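Local coordinates for cobalamin biosynthesis protein CobN (Mycobacterium tuberculosis, PDB 7C6O), which probably serves as the large, catalytic subunit of cobaltochelatase, the enzyme that inserts cobalt into the corrin ring during cobalamin (vitamin B12) biosynthesis, at residues N385-A395 against V553-L561; V695-I703 against N1125-H1135. One frame throughout, in Å; residues are numbered along the deposited sequence. Where two conformers were deposited one is given.

Contacts 1 and 2 are neighbours in the CobN/magnesium chelatase region, their centres about 18 Å apart. Both segments of contact 1 precede those of contact 2 in sequence, yet the two touch directly. D390, the N-cap of the helix in 385-395, probably donates its backbone N to H702 O of 695-703 at 2.8 Å, while its OD2 probably accepts from H1135 ND1 of 1125-1135 at 2.9 Å. One aspartate thus meets both halves of contact 2. Packing adds to the join: L389 CD1 lies 3.3 Å from H702 O, and S394 OG 3.6 Å from I703 CA. The sodium ion seen in the structure is held by D125 and S127, which belong to neither contact.

Contact 1 of 2, residues N385-A395 against V553-L561; sequences NAVGLDTPASA and VHLGKHGNL
A type II beta turn, A386 to L389, leads into the N-cap of a helix and packs against the loop that follows strand 551-555. V387 N donates to K557 O at 3.1 Å, a bond lying in the carbonyl plane, and A386 CA offers the same oxygen a CA-H...O contact at 3.2 Å. Beside this grip the side chains of V387 and K557 run the same way. With CG2 anti to the carbonyl carbon (chi1 170°, which sets CG1 anti to N), V387 presses that methyl on K557 CD at 3.5 Å, a tight fit, so the lysine's aliphatic part serves as an apolar surface. G556, in the loop, suits its place twice over: its phi is positive, and a CB would clash with A386 CB. T391 CG2 lies 3.9 Å from L555 CB, the two side chains running in opposite directions, and L555 CD1 reaches the small methyl A395 CB at 3.7 Å. D390 caps the helix through OD1, which A393 N meets from above the carboxylate plane at 3.1 Å. A water donates to L555 O and, weakly, to N385 O. L555 also packs on L371 and F373 of strand 369-373, V387 and K557 face strand 586-591, and helix 1136-1157 covers N385, D390 and T391.

Contact 2 of 2, residues V695-I703 against N1125-H1135; sequences VQIRDGLHI and NPRWMAAMRRH
The indole of W1128 and the guanidinium of R698 stand almost perpendicular, 87° apart, with W1128 NE1 over one guanidinium face, 3.2 Å from R698 NE. Both nitrogens are donors, so this is packing and not a hydrogen bond. With CG between the backbone N and the carbonyl carbon (chi1 65°), R698 runs extended along the indole edge, where R698 O also lies in plane. M1132 CG lies over one indole face, toward its rim. H1135 turns a ring face to L701, whose CB sits 4.0 Å from the centroid and only 9° off the normal, a CH-pi contact. The R1134 guanidinium has A1131 CA over one face, near its rim, and D699 O at its edge, in plane, 2.7 Å from NH2.

D699 lies between two arginines. Its OD1 is 3.6 Å from R1127 NH2, well out of that guanidinium plane, so charge alone acts there; the bridge to R1134 is long. A water donates to D699 OD1 and R1127 O and accepts from R1134 NH1. The small A1131 lets the D699-G700 backbone close in, its CB 3.6 Å from G700 N, which is buried without a partner. At G700 a CB would jam against the preceding carbonyl.

R698 forms a salt bridge to D1070. Strand 696-698 pairs antiparallel with strand 617-619, while helices 1136-1157 and 1162-1174 pack on W1128.

Contact 1 of 2, residues N385-A395 against V553-L561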
ATOM      1  N   ASN A 385       1.216  16.040  10.111  1.00 34.80           N
ATOM      2  CA  ASN A 385       0.139  15.126   9.754  0.59 35.76           C
ATOM      3  C   ASN A 385       0.603  13.685   9.929  1.00 35.95           C
ATOM      4  O   ASN A 385       1.585  13.258   9.313  1.00 37.78           O
ATOM      5  CB  ASN A 385      -0.309  15.380   8.314  0.59 35.82           C
ATOM      6  CG  ASN A 385      -1.723  14.895   8.045  0.59 37.26           C
ATOM      7  OD1 ASN A 385      -2.215  13.979   8.703  0.59 39.72           O
ATOM      8  ND2 ASN A 385      -2.385  15.512   7.071  0.59 36.20           N
ATOM      9  N   ALA A 386      -0.101  12.941  10.777  1.00 32.59           N
ATOM     10  CA  ALA A 386       0.226  11.537  11.016  1.00 29.98           C
ATOM     11  C   ALA A 386      -1.023  10.854  11.540  1.00 30.75           C
ATOM     12  O   ALA A 386      -1.473  11.155  12.650  1.00 28.38           O
ATOM     13  CB  ALA A 386       1.381  11.392  12.004  1.00 27.83           C
ATOM     14  N   VAL A 387      -1.574   9.933  10.751  1.00 27.21           N
ATOM     15  CA  VAL A 387      -2.869   9.349  11.070  1.00 25.26           C
ATOM     16  C   VAL A 387      -2.758   8.493  12.324  1.00 27.07           C
ATOM     17  O   VAL A 387      -1.892   7.612  12.421  1.00 24.98           O
ATOM     18  CB  VAL A 387      -3.394   8.541   9.876  1.00 25.75           C
ATOM     19  CG1 VAL A 387      -4.616   7.734  10.275  1.00 23.28           C
ATOM     20  CG2 VAL A 387      -3.731   9.489   8.734  1.00 29.32           C
ATOM     21  N   GLY A 388      -3.630   8.762  13.297  1.00 27.07           N
ATOM     22  CA  GLY A 388      -3.670   8.036  14.550  1.00 28.09           C
ATOM     23  C   GLY A 388      -2.504   8.265  15.486  1.00 24.18           C
ATOM     24  O   GLY A 388      -2.472   7.660  16.565  1.00 20.23           O
ATOM     25  N   LEU A 389      -1.555   9.125  15.130  1.00 18.12           N
ATOM     26  CA  LEU A 389      -0.305   9.257  15.860  1.00 16.11           C
ATOM     27  C   LEU A 389      -0.169  10.653  16.454  1.00 15.85           C
ATOM     28  O   LEU A 389      -0.445  11.654  15.784  1.00 14.82           O
ATOM     29  CB  LEU A 389       0.888   8.964  14.937  1.00 14.66           C
ATOM     30  CG  LEU A 389       2.283   8.909  15.563  1.00 17.01           C
ATOM     31  CD1 LEU A 389       2.426   7.673  16.435  1.00 17.34           C
ATOM     32  CD2 LEU A 389       3.355   8.930  14.479  1.00 20.09           C
ATOM     33  N   ASP A 390       0.261  10.711  17.713  1.00 14.81           N
ATOM     34  CA  ASP A 390       0.676  11.966  18.342  1.00 14.69           C
ATOM     35  C   ASP A 390       2.104  12.236  17.879  1.00 15.15           C
ATOM     36  O   ASP A 390       3.078  11.810  18.504  1.00 10.45           O
ATOM     37  CB  ASP A 390       0.575  11.877  19.862  1.00 15.26           C
ATOM     38  CG  ASP A 390       0.810  13.216  20.557  1.00 17.95           C
ATOM     39  OD1 ASP A 390       1.499  14.094  19.993  1.00 16.93           O
ATOM     40  OD2 ASP A 390       0.312  13.385  21.690  1.00 16.30           O
ATOM     41  N   THR A 391       2.221  12.950  16.759  1.00 14.46           N
ATOM     42  CA  THR A 391       3.535  13.202  16.166  1.00 17.93           C
ATOM     43  C   THR A 391       4.464  13.988  17.084  1.00 18.71           C
ATOM     44  O   THR A 391       5.638  13.597  17.213  1.00 17.43           O
ATOM     45  CB  THR A 391       3.362  13.908  14.817  1.00 21.14           C
ATOM     46  OG1 THR A 391       2.074  13.591  14.277  1.00 27.29           O
ATOM     47  CG2 THR A 391       4.437  13.459  13.838  1.00 21.75           C
ATOM     48  N   PRO A 392       4.041  15.083  17.732  1.00 19.80           N
ATOM     49  CA  PRO A 392       4.988  15.793  18.611  1.00 19.03           C
ATOM     50  C   PRO A 392       5.458  14.960  19.789  1.00 18.19           C
ATOM     51  O   PRO A 392       6.655  14.966  20.103  1.00 17.85           O
ATOM     52  CB  PRO A 392       4.191  17.026  19.061  1.00 15.92           C
ATOM     53  CG  PRO A 392       3.170  17.223  17.992  1.00 17.01           C
ATOM     54  CD  PRO A 392       2.778  15.833  17.592  1.00 17.36           C
ATOM     55  N   ALA A 393       4.551  14.243  20.458  1.00 15.66           N
ATOM     56  CA  ALA A 393       4.965  13.417  21.588  1.00 17.92           C
ATOM     57  C   ALA A 393       5.846  12.258  21.132  1.00 19.24           C
ATOM     58  O   ALA A 393       6.793  11.879  21.833  1.00 18.88           O
ATOM     59  CB  ALA A 393       3.741  12.902  22.344  1.00 16.09           C
ATOM     60  N   SER A 394       5.552  11.688  19.961  1.00 15.88           N
ATOM     61  CA  SER A 394       6.391  10.624  19.420  1.00 16.78           C
ATOM     62  C   SER A 394       7.780  11.143  19.070  1.00 19.92           C
ATOM     63  O   SER A 394       8.783  10.455  19.297  1.00 20.41           O
ATOM     64  CB  SER A 394       5.730  10.004  18.189  1.00 17.24           C
ATOM     65  OG  SER A 394       4.482   9.417  18.518  1.00 17.43           O
ATOM     66  N   ALA A 395       7.856  12.351  18.505  1.00 19.31           N
ATOM     67  CA  ALA A 395       9.153  12.946  18.200  1.00 19.09           C
ATOM     68  C   ALA A 395       9.963  13.184  19.468  1.00 19.71           C
ATOM     69  O   ALA A 395      11.166  12.897  19.507  1.00 20.05           O
ATOM     70  CB  ALA A 395       8.962  14.252  17.430  1.00 18.48           C
ATOM     71  N   VAL A 553      14.563   9.963   8.856  1.00 14.88           N
ATOM     72  CA  VAL A 553      13.409   9.412   9.554  1.00 14.24           C
ATOM     73  C   VAL A 553      12.219  10.307   9.240  1.00 11.85           C
ATOM     74  O   VAL A 553      12.227  11.498   9.576  1.00 15.17           O
ATOM     75  CB  VAL A 553      13.641   9.316  11.070  1.00 15.78           C
ATOM     76  CG1 VAL A 553      12.399   8.760  11.765  1.00 18.63           C
ATOM     77  CG2 VAL A 553      14.862   8.456  11.380  1.00 15.71           C
ATOM     78  N   HIS A 554      11.204   9.750   8.589  1.00 12.62           N
ATOM     79  CA  HIS A 554       9.964  10.476   8.340  1.00 11.91           C
ATOM     80  C   HIS A 554       8.901  10.016   9.326  1.00 13.95           C
ATOM     81  O   HIS A 554       8.637   8.816   9.444  1.00 18.06           O
ATOM     82  CB  HIS A 554       9.464  10.283   6.910  1.00 14.70           C
ATOM     83  CG  HIS A 554       8.416  11.277   6.520  1.00 16.24           C
ATOM     84  ND1 HIS A 554       8.687  12.367   5.722  1.00 16.08           N
ATOM     85  CD2 HIS A 554       7.107  11.370   6.854  1.00 17.47           C
ATOM     86  CE1 HIS A 554       7.584  13.079   5.564  1.00 18.24           C
ATOM     87  NE2 HIS A 554       6.612  12.496   6.243  1.00 16.92           N
ATOM     88  N   LEU A 555       8.276  10.969  10.010  1.00 17.47           N
ATOM     89  CA  LEU A 555       7.399  10.662  11.137  1.00 23.54           C
ATOM     90  C   LEU A 555       5.948  10.531  10.681  1.00 25.99           C
ATOM     91  O   LEU A 555       5.282  11.532  10.398  1.00 27.67           O
ATOM     92  CB  LEU A 555       7.539  11.729  12.219  1.00 27.88           C
ATOM     93  CG  LEU A 555       8.790  11.540  13.074  1.00 34.16           C
ATOM     94  CD1 LEU A 555       8.834  12.558  14.197  1.00 36.28           C
ATOM     95  CD2 LEU A 555       8.837  10.121  13.621  1.00 34.80           C
ATOM     96  N   GLY A 556       5.458   9.294  10.620  0.76 23.52           N
ATOM     97  CA  GLY A 556       4.038   9.038  10.508  0.76 23.49           C
ATOM     98  C   GLY A 556       3.503   9.078   9.086  0.76 24.60           C
ATOM     99  O   GLY A 556       4.131   9.574   8.148  0.76 19.78           O
ATOM    100  N   LYS A 557       2.285   8.552   8.945  1.00 28.56           N
ATOM    101  CA  LYS A 557       1.608   8.468   7.653  1.00 32.68           C
ATOM    102  C   LYS A 557       0.908   9.785   7.333  1.00 31.45           C
ATOM    103  O   LYS A 557       0.006  10.199   8.071  1.00 29.50           O
ATOM    104  CB  LYS A 557       0.595   7.322   7.670  1.00 34.37           C
ATOM    105  CG  LYS A 557      -0.241   7.186   6.401  1.00 34.75           C
ATOM    106  CD  LYS A 557      -1.641   7.739   6.561  1.00 35.76           C
ATOM    107  CE  LYS A 557      -2.486   7.462   5.328  1.00 36.63           C
ATOM    108  NZ  LYS A 557      -3.790   8.182   5.355  1.00 37.05           N
ATOM    109  N   HIS A 558       1.304  10.450   6.243  1.00 28.91           N
ATOM    110  CA  HIS A 558       2.472  10.116   5.420  1.00 29.52           C
ATOM    111  C   HIS A 558       2.958  11.390   4.736  1.00 31.30           C
ATOM    112  O   HIS A 558       2.246  12.394   4.717  1.00 31.35           O
ATOM    113  CB  HIS A 558       2.155   9.048   4.362  1.00 31.44           C
ATOM    114  CG  HIS A 558       1.033   9.413   3.439  1.00 35.32           C
ATOM    115  ND1 HIS A 558      -0.164   8.729   3.420  1.00 35.58           N
ATOM    116  CD2 HIS A 558       0.926  10.382   2.499  1.00 35.66           C
ATOM    117  CE1 HIS A 558      -0.961   9.264   2.512  1.00 34.23           C
ATOM    118  NE2 HIS A 558      -0.324  10.269   1.939  1.00 36.93           N
ATOM    119  N   GLY A 559       4.164  11.341   4.159  1.00 31.85           N
ATOM    120  CA  GLY A 559       4.703  12.463   3.419  1.00 28.82           C
ATOM    121  C   GLY A 559       4.367  12.399   1.938  1.00 25.00           C
ATOM    122  O   GLY A 559       3.631  11.532   1.470  1.00 25.87           O
ATOM    123  N   ASN A 560       4.930  13.348   1.184  1.00 18.77           N
ATOM    124  CA  ASN A 560       4.625  13.466  -0.235  1.00 16.68           C
ATOM    125  C   ASN A 560       5.734  12.972  -1.154  1.00 15.65           C
ATOM    126  O   ASN A 560       5.497  12.852  -2.361  1.00 15.26           O
ATOM    127  CB  ASN A 560       4.282  14.922  -0.599  1.00 18.41           C
ATOM    128  CG  ASN A 560       5.403  15.907  -0.274  1.00 20.25           C
ATOM    129  OD1 ASN A 560       6.580  15.549  -0.206  1.00 20.52           O
ATOM    130  ND2 ASN A 560       5.031  17.170  -0.083  1.00 20.79           N
ATOM    131  N   LEU A 561       6.928  12.684  -0.634  0.57 13.39           N
ATOM    132  CA  LEU A 561       8.032  12.295  -1.510  0.57 12.07           C
ATOM    133  C   LEU A 561       7.700  11.026  -2.288  0.57 12.37           C
ATOM    134  O   LEU A 561       7.905  10.960  -3.506  0.57 12.57           O
ATOM    135  CB  LEU A 561       9.318  12.111  -0.702  0.57 13.21           C
ATOM    136  CG  LEU A 561      10.568  11.810  -1.538  0.57 13.77           C
ATOM    137  CD1 LEU A 561      11.783  12.530  -0.978  0.57 13.83           C
ATOM    138  CD2 LEU A 561      10.837  10.311  -1.625  0.57 13.56           C
TER
HETATM  139  O   HOH W   1       4.748  14.125  10.293  1.00 28.11           O
HETATM  140  O   HOH W   2       1.247   7.262  11.180  1.00 22.14           O

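Contact 2 of 2, residues V695-I703 against N1125-H1135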
ATOM      1  N   VAL A 695     -20.340   1.621  18.845  1.00 12.63           N
ATOM      2  CA  VAL A 695     -19.234   1.676  17.896  1.00 14.65           C
ATOM      3  C   VAL A 695     -17.939   2.047  18.612  1.00 17.04           C
ATOM      4  O   VAL A 695     -17.933   2.820  19.581  1.00 16.43           O
ATOM      5  CB  VAL A 695     -19.556   2.665  16.762  1.00 18.18           C
ATOM      6  CG1 VAL A 695     -19.623   4.094  17.289  1.00 16.95           C
ATOM      7  CG2 VAL A 695     -18.535   2.542  15.634  1.00 19.49           C
ATOM      8  N   GLN A 696     -16.831   1.472  18.151  1.00 16.14           N
ATOM      9  CA  GLN A 696     -15.520   1.823  18.680  1.00 17.73           C
ATOM     10  C   GLN A 696     -15.034   3.120  18.045  1.00 13.07           C
ATOM     11  O   GLN A 696     -15.109   3.288  16.824  1.00 14.86           O
ATOM     12  CB  GLN A 696     -14.518   0.700  18.414  1.00 22.27           C
ATOM     13  CG  GLN A 696     -14.800  -0.586  19.173  1.00 20.66           C
ATOM     14  CD  GLN A 696     -14.491  -0.464  20.653  0.73 20.23           C
ATOM     15  OE1 GLN A 696     -15.121  -1.114  21.487  0.33 22.11           O
ATOM     16  NE2 GLN A 696     -13.511   0.365  20.984  0.52 21.58           N
ATOM     17  N   ILE A 697     -14.540   4.037  18.875  1.00 12.30           N
ATOM     18  CA  ILE A 697     -13.922   5.268  18.404  1.00 13.82           C
ATOM     19  C   ILE A 697     -12.581   5.416  19.107  1.00 14.29           C
ATOM     20  O   ILE A 697     -12.312   4.773  20.124  1.00 15.07           O
ATOM     21  CB  ILE A 697     -14.793   6.517  18.660  1.00 13.04           C
ATOM     22  CG1 ILE A 697     -14.993   6.720  20.163  1.00 14.33           C
ATOM     23  CG2 ILE A 697     -16.132   6.398  17.946  1.00 12.65           C
ATOM     24  CD1 ILE A 697     -15.708   8.009  20.517  1.00 18.28           C
ATOM     25  N   ARG A 698     -11.723   6.266  18.554  0.46 10.51           N
ATOM     26  CA  ARG A 698     -10.432   6.467  19.192  0.60 12.59           C
ATOM     27  C   ARG A 698     -10.599   7.265  20.479  0.46  9.26           C
ATOM     28  O   ARG A 698     -11.433   8.170  20.570  0.46  9.19           O
ATOM     29  CB  ARG A 698      -9.450   7.153  18.244  0.60 14.77           C
ATOM     30  CG  ARG A 698      -9.789   8.566  17.829  0.60 14.32           C
ATOM     31  CD  ARG A 698      -8.723   9.046  16.856  0.60 16.77           C
ATOM     32  NE  ARG A 698      -8.990  10.359  16.277  0.60 19.99           N
ATOM     33  CZ  ARG A 698      -9.847  10.572  15.284  0.60 21.63           C
ATOM     34  NH1 ARG A 698     -10.540   9.561  14.780  0.60 19.92           N
ATOM     35  NH2 ARG A 698     -10.017  11.798  14.802  0.60 23.48           N
ATOM     36  N   ASP A 699      -9.811   6.897  21.483  1.00 12.34           N
ATOM     37  CA  ASP A 699      -9.871   7.436  22.835  1.00 17.12           C
ATOM     38  C   ASP A 699      -8.532   8.056  23.210  1.00 17.72           C
ATOM     39  O   ASP A 699      -8.090   8.002  24.361  1.00 20.79           O
ATOM     40  CB  ASP A 699     -10.282   6.351  23.827  1.00 20.85           C
ATOM     41  CG  ASP A 699     -10.698   6.915  25.166  1.00 25.11           C
ATOM     42  OD1 ASP A 699     -11.407   7.943  25.181  1.00 25.51           O
ATOM     43  OD2 ASP A 699     -10.319   6.329  26.200  1.00 28.03           O
ATOM     44  N   GLY A 700      -7.880   8.657  22.228  1.00 14.06           N
ATOM     45  CA  GLY A 700      -6.557   9.222  22.349  1.00 17.06           C
ATOM     46  C   GLY A 700      -5.797   9.012  21.059  1.00 16.39           C
ATOM     47  O   GLY A 700      -6.360   8.619  20.038  1.00 17.63           O
ATOM     48  N   LEU A 701      -4.498   9.292  21.106  1.00 14.93           N
ATOM     49  CA  LEU A 701      -3.614   9.072  19.973  1.00 14.72           C
ATOM     50  C   LEU A 701      -2.453   8.202  20.423  1.00 16.27           C
ATOM     51  O   LEU A 701      -2.064   8.221  21.593  1.00 17.36           O
ATOM     52  CB  LEU A 701      -3.088  10.393  19.397  1.00 18.09           C
ATOM     53  CG  LEU A 701      -4.145  11.371  18.881  1.00 16.91           C
ATOM     54  CD1 LEU A 701      -3.504  12.685  18.470  1.00 18.94           C
ATOM     55  CD2 LEU A 701      -4.902  10.757  17.719  1.00 17.77           C
ATOM     56  N   HIS A 702      -1.900   7.435  19.491  1.00 17.20           N
ATOM     57  CA  HIS A 702      -0.772   6.584  19.828  1.00 16.08           C
ATOM     58  C   HIS A 702       0.494   7.417  19.964  1.00 14.88           C
ATOM     59  O   HIS A 702       0.715   8.368  19.209  1.00 17.16           O
ATOM     60  CB  HIS A 702      -0.562   5.495  18.774  1.00 16.75           C
ATOM     61  CG  HIS A 702       0.565   4.565  19.099  1.00 16.04           C
ATOM     62  ND1 HIS A 702       0.569   3.771  20.227  1.00 16.65           N
ATOM     63  CD2 HIS A 702       1.733   4.317  18.461  1.00 17.00           C
ATOM     64  CE1 HIS A 702       1.687   3.067  20.265  1.00 17.43           C
ATOM     65  NE2 HIS A 702       2.412   3.381  19.205  1.00 15.23           N
ATOM     66  N   ILE A 703       1.316   7.061  20.946  1.00 13.14           N
ATOM     67  CA  ILE A 703       2.652   7.622  21.113  1.00 13.42           C
ATOM     68  C   ILE A 703       3.652   6.510  20.840  1.00 14.78           C
ATOM     69  O   ILE A 703       3.554   5.423  21.422  1.00 15.54           O
ATOM     70  CB  ILE A 703       2.852   8.218  22.516  1.00 15.68           C
ATOM     71  CG1 ILE A 703       1.878   9.371  22.754  1.00 17.71           C
ATOM     72  CG2 ILE A 703       4.289   8.704  22.694  1.00 17.37           C
ATOM     73  CD1 ILE A 703       1.992   9.975  24.137  1.00 17.51           C
ATOM     74  N   ASN A1125     -18.656  14.103  20.258  1.00 13.76           N
ATOM     75  CA  ASN A1125     -18.701  13.240  21.430  1.00 13.64           C
ATOM     76  C   ASN A1125     -17.755  13.792  22.487  1.00 13.55           C
ATOM     77  O   ASN A1125     -16.546  13.884  22.232  1.00 12.63           O
ATOM     78  CB  ASN A1125     -18.310  11.814  21.040  1.00 16.21           C
ATOM     79  CG  ASN A1125     -18.544  10.813  22.153  1.00 16.32           C
ATOM     80  OD1 ASN A1125     -18.464  11.142  23.335  1.00 18.84           O
ATOM     81  ND2 ASN A1125     -18.835   9.573  21.774  1.00 13.38           N
ATOM     82  N   PRO A1126     -18.243  14.170  23.672  1.00 14.65           N
ATOM     83  CA  PRO A1126     -17.339  14.751  24.679  1.00 15.14           C
ATOM     84  C   PRO A1126     -16.193  13.833  25.065  1.00 14.54           C
ATOM     85  O   PRO A1126     -15.126  14.326  25.452  1.00 16.20           O
ATOM     86  CB  PRO A1126     -18.271  15.036  25.868  1.00 17.00           C
ATOM     87  CG  PRO A1126     -19.472  14.168  25.645  1.00 17.91           C
ATOM     88  CD  PRO A1126     -19.630  14.077  24.155  1.00 16.88           C
ATOM     89  N   ARG A1127     -16.371  12.513  24.955  1.00 13.94           N
ATOM     90  CA  ARG A1127     -15.278  11.595  25.263  1.00 13.84           C
ATOM     91  C   ARG A1127     -14.142  11.732  24.257  1.00 17.09           C
ATOM     92  O   ARG A1127     -12.964  11.695  24.634  1.00 17.20           O
ATOM     93  CB  ARG A1127     -15.790  10.154  25.301  1.00 17.33           C
ATOM     94  CG  ARG A1127     -16.655   9.826  26.510  1.00 22.61           C
ATOM     95  CD  ARG A1127     -17.109   8.373  26.483  1.00 25.21           C
ATOM     96  NE  ARG A1127     -16.002   7.464  26.196  0.82 29.73           N
ATOM     97  CZ  ARG A1127     -15.120   7.047  27.099  0.49 31.12           C
ATOM     98  NH1 ARG A1127     -15.209   7.457  28.357  0.63 30.43           N
ATOM     99  NH2 ARG A1127     -14.145   6.221  26.745  1.00 30.82           N
ATOM    100  N   TRP A1128     -14.475  11.892  22.973  1.00 14.44           N
ATOM    101  CA  TRP A1128     -13.434  12.056  21.963  1.00 13.02           C
ATOM    102  C   TRP A1128     -12.780  13.428  22.058  1.00 13.58           C
ATOM    103  O   TRP A1128     -11.557  13.547  21.922  1.00 15.26           O
ATOM    104  CB  TRP A1128     -14.005  11.843  20.562  1.00 11.55           C
ATOM    105  CG  TRP A1128     -12.965  12.017  19.498  1.00 11.23           C
ATOM    106  CD1 TRP A1128     -12.046  11.093  19.092  1.00 14.45           C
ATOM    107  CD2 TRP A1128     -12.715  13.198  18.728  1.00 12.80           C
ATOM    108  NE1 TRP A1128     -11.244  11.621  18.110  1.00 13.82           N
ATOM    109  CE2 TRP A1128     -11.635  12.913  17.867  1.00 16.29           C
ATOM    110  CE3 TRP A1128     -13.299  14.467  18.681  1.00 12.16           C
ATOM    111  CZ2 TRP A1128     -11.131  13.849  16.966  1.00 16.76           C
ATOM    112  CZ3 TRP A1128     -12.799  15.395  17.783  1.00 15.37           C
ATOM    113  CH2 TRP A1128     -11.725  15.082  16.941  1.00 16.19           C
ATOM    114  N   MET A1129     -13.576  14.479  22.275  1.00 14.60           N
ATOM    115  CA  MET A1129     -12.995  15.812  22.401  1.00 17.04           C
ATOM    116  C   MET A1129     -12.061  15.890  23.602  1.00 14.79           C
ATOM    117  O   MET A1129     -10.977  16.479  23.515  1.00 14.11           O
ATOM    118  CB  MET A1129     -14.098  16.867  22.499  1.00 17.20           C
ATOM    119  CG  MET A1129     -14.938  16.987  21.238  1.00 17.07           C
ATOM    120  SD  MET A1129     -16.028  18.425  21.231  1.00 18.85           S
ATOM    121  CE  MET A1129     -14.822  19.753  21.235  1.00 20.95           C
ATOM    122  N   ALA A1130     -12.454  15.288  24.728  1.00 15.94           N
ATOM    123  CA  ALA A1130     -11.585  15.285  25.900  1.00 16.64           C
ATOM    124  C   ALA A1130     -10.318  14.479  25.640  1.00 18.55           C
ATOM    125  O   ALA A1130      -9.235  14.844  26.115  1.00 15.62           O
ATOM    126  CB  ALA A1130     -12.340  14.735  27.110  1.00 14.88           C
ATOM    127  N   ALA A1131     -10.433  13.388  24.876  1.00 17.13           N
ATOM    128  CA  ALA A1131      -9.259  12.591  24.532  1.00 17.47           C
ATOM    129  C   ALA A1131      -8.268  13.390  23.695  1.00 16.55           C
ATOM    130  O   ALA A1131      -7.052  13.305  23.909  1.00 15.66           O
ATOM    131  CB  ALA A1131      -9.682  11.322  23.789  1.00 15.52           C
ATOM    132  N   MET A1132      -8.761  14.166  22.727  1.00 15.30           N
ATOM    133  CA  MET A1132      -7.851  14.982  21.928  1.00 15.91           C
ATOM    134  C   MET A1132      -7.216  16.089  22.759  1.00 17.34           C
ATOM    135  O   MET A1132      -6.064  16.464  22.510  1.00 15.43           O
ATOM    136  CB  MET A1132      -8.584  15.568  20.722  1.00 14.52           C
ATOM    137  CG  MET A1132      -9.166  14.528  19.769  1.00 15.83           C
ATOM    138  SD  MET A1132      -7.923  13.449  19.013  1.00 15.47           S
ATOM    139  CE  MET A1132      -8.046  11.979  20.035  1.00 14.96           C
ATOM    140  N   ARG A1133      -7.934  16.613  23.755  1.00 12.59           N
ATOM    141  CA  ARG A1133      -7.353  17.627  24.624  1.00 13.36           C
ATOM    142  C   ARG A1133      -6.277  17.065  25.541  1.00 18.70           C
ATOM    143  O   ARG A1133      -5.614  17.842  26.237  1.00 20.21           O
ATOM    144  CB  ARG A1133      -8.446  18.309  25.452  1.00 17.87           C
ATOM    145  CG  ARG A1133      -9.315  19.253  24.639  1.00 17.40           C
ATOM    146  CD  ARG A1133     -10.105  20.191  25.532  1.00 20.95           C
ATOM    147  NE  ARG A1133     -11.070  19.473  26.357  1.00 25.08           N
ATOM    148  CZ  ARG A1133     -12.326  19.231  25.995  1.00 24.41           C
ATOM    149  NH1 ARG A1133     -12.772  19.651  24.819  1.00 23.88           N
ATOM    150  NH2 ARG A1133     -13.135  18.571  26.810  1.00 25.91           N
ATOM    151  N   ARG A1134      -6.087  15.749  25.565  1.00 18.36           N
ATOM    152  CA  ARG A1134      -4.947  15.148  26.239  1.00 17.93           C
ATOM    153  C   ARG A1134      -3.718  15.062  25.347  1.00 18.08           C
ATOM    154  O   ARG A1134      -2.674  14.584  25.801  1.00 19.42           O
ATOM    155  CB  ARG A1134      -5.298  13.744  26.744  1.00 20.09           C
ATOM    156  CG  ARG A1134      -6.413  13.705  27.771  1.00 20.40           C
ATOM    157  CD  ARG A1134      -6.473  12.355  28.459  1.00 23.79           C
ATOM    158  NE  ARG A1134      -6.758  11.271  27.525  1.00 24.58           N
ATOM    159  CZ  ARG A1134      -7.980  10.825  27.255  1.00 27.06           C
ATOM    160  NH1 ARG A1134      -9.035  11.374  27.845  1.00 26.35           N
ATOM    161  NH2 ARG A1134      -8.148   9.831  26.393  1.00 23.33           N
ATOM    162  N   HIS A1135      -3.807  15.518  24.095  1.00 16.26           N
ATOM    163  CA  HIS A1135      -2.717  15.321  23.146  1.00 16.18           C
ATOM    164  C   HIS A1135      -2.273  16.620  22.479  1.00 14.08           C
ATOM    165  O   HIS A1135      -1.707  16.578  21.382  1.00 14.42           O
ATOM    166  CB  HIS A1135      -3.111  14.274  22.101  1.00 16.17           C
ATOM    167  CG  HIS A1135      -3.176  12.885  22.654  1.00 15.49           C
ATOM    168  ND1 HIS A1135      -2.059  12.090  22.801  1.00 15.60           N
ATOM    169  CD2 HIS A1135      -4.219  12.159  23.125  1.00 17.78           C
ATOM    170  CE1 HIS A1135      -2.412  10.930  23.327  1.00 17.37           C
ATOM    171  NE2 HIS A1135      -3.717  10.946  23.533  1.00 15.58           N
TER
HETATM  172  O   HOH W   3     -11.841  10.563  26.932  1.00 27.03           O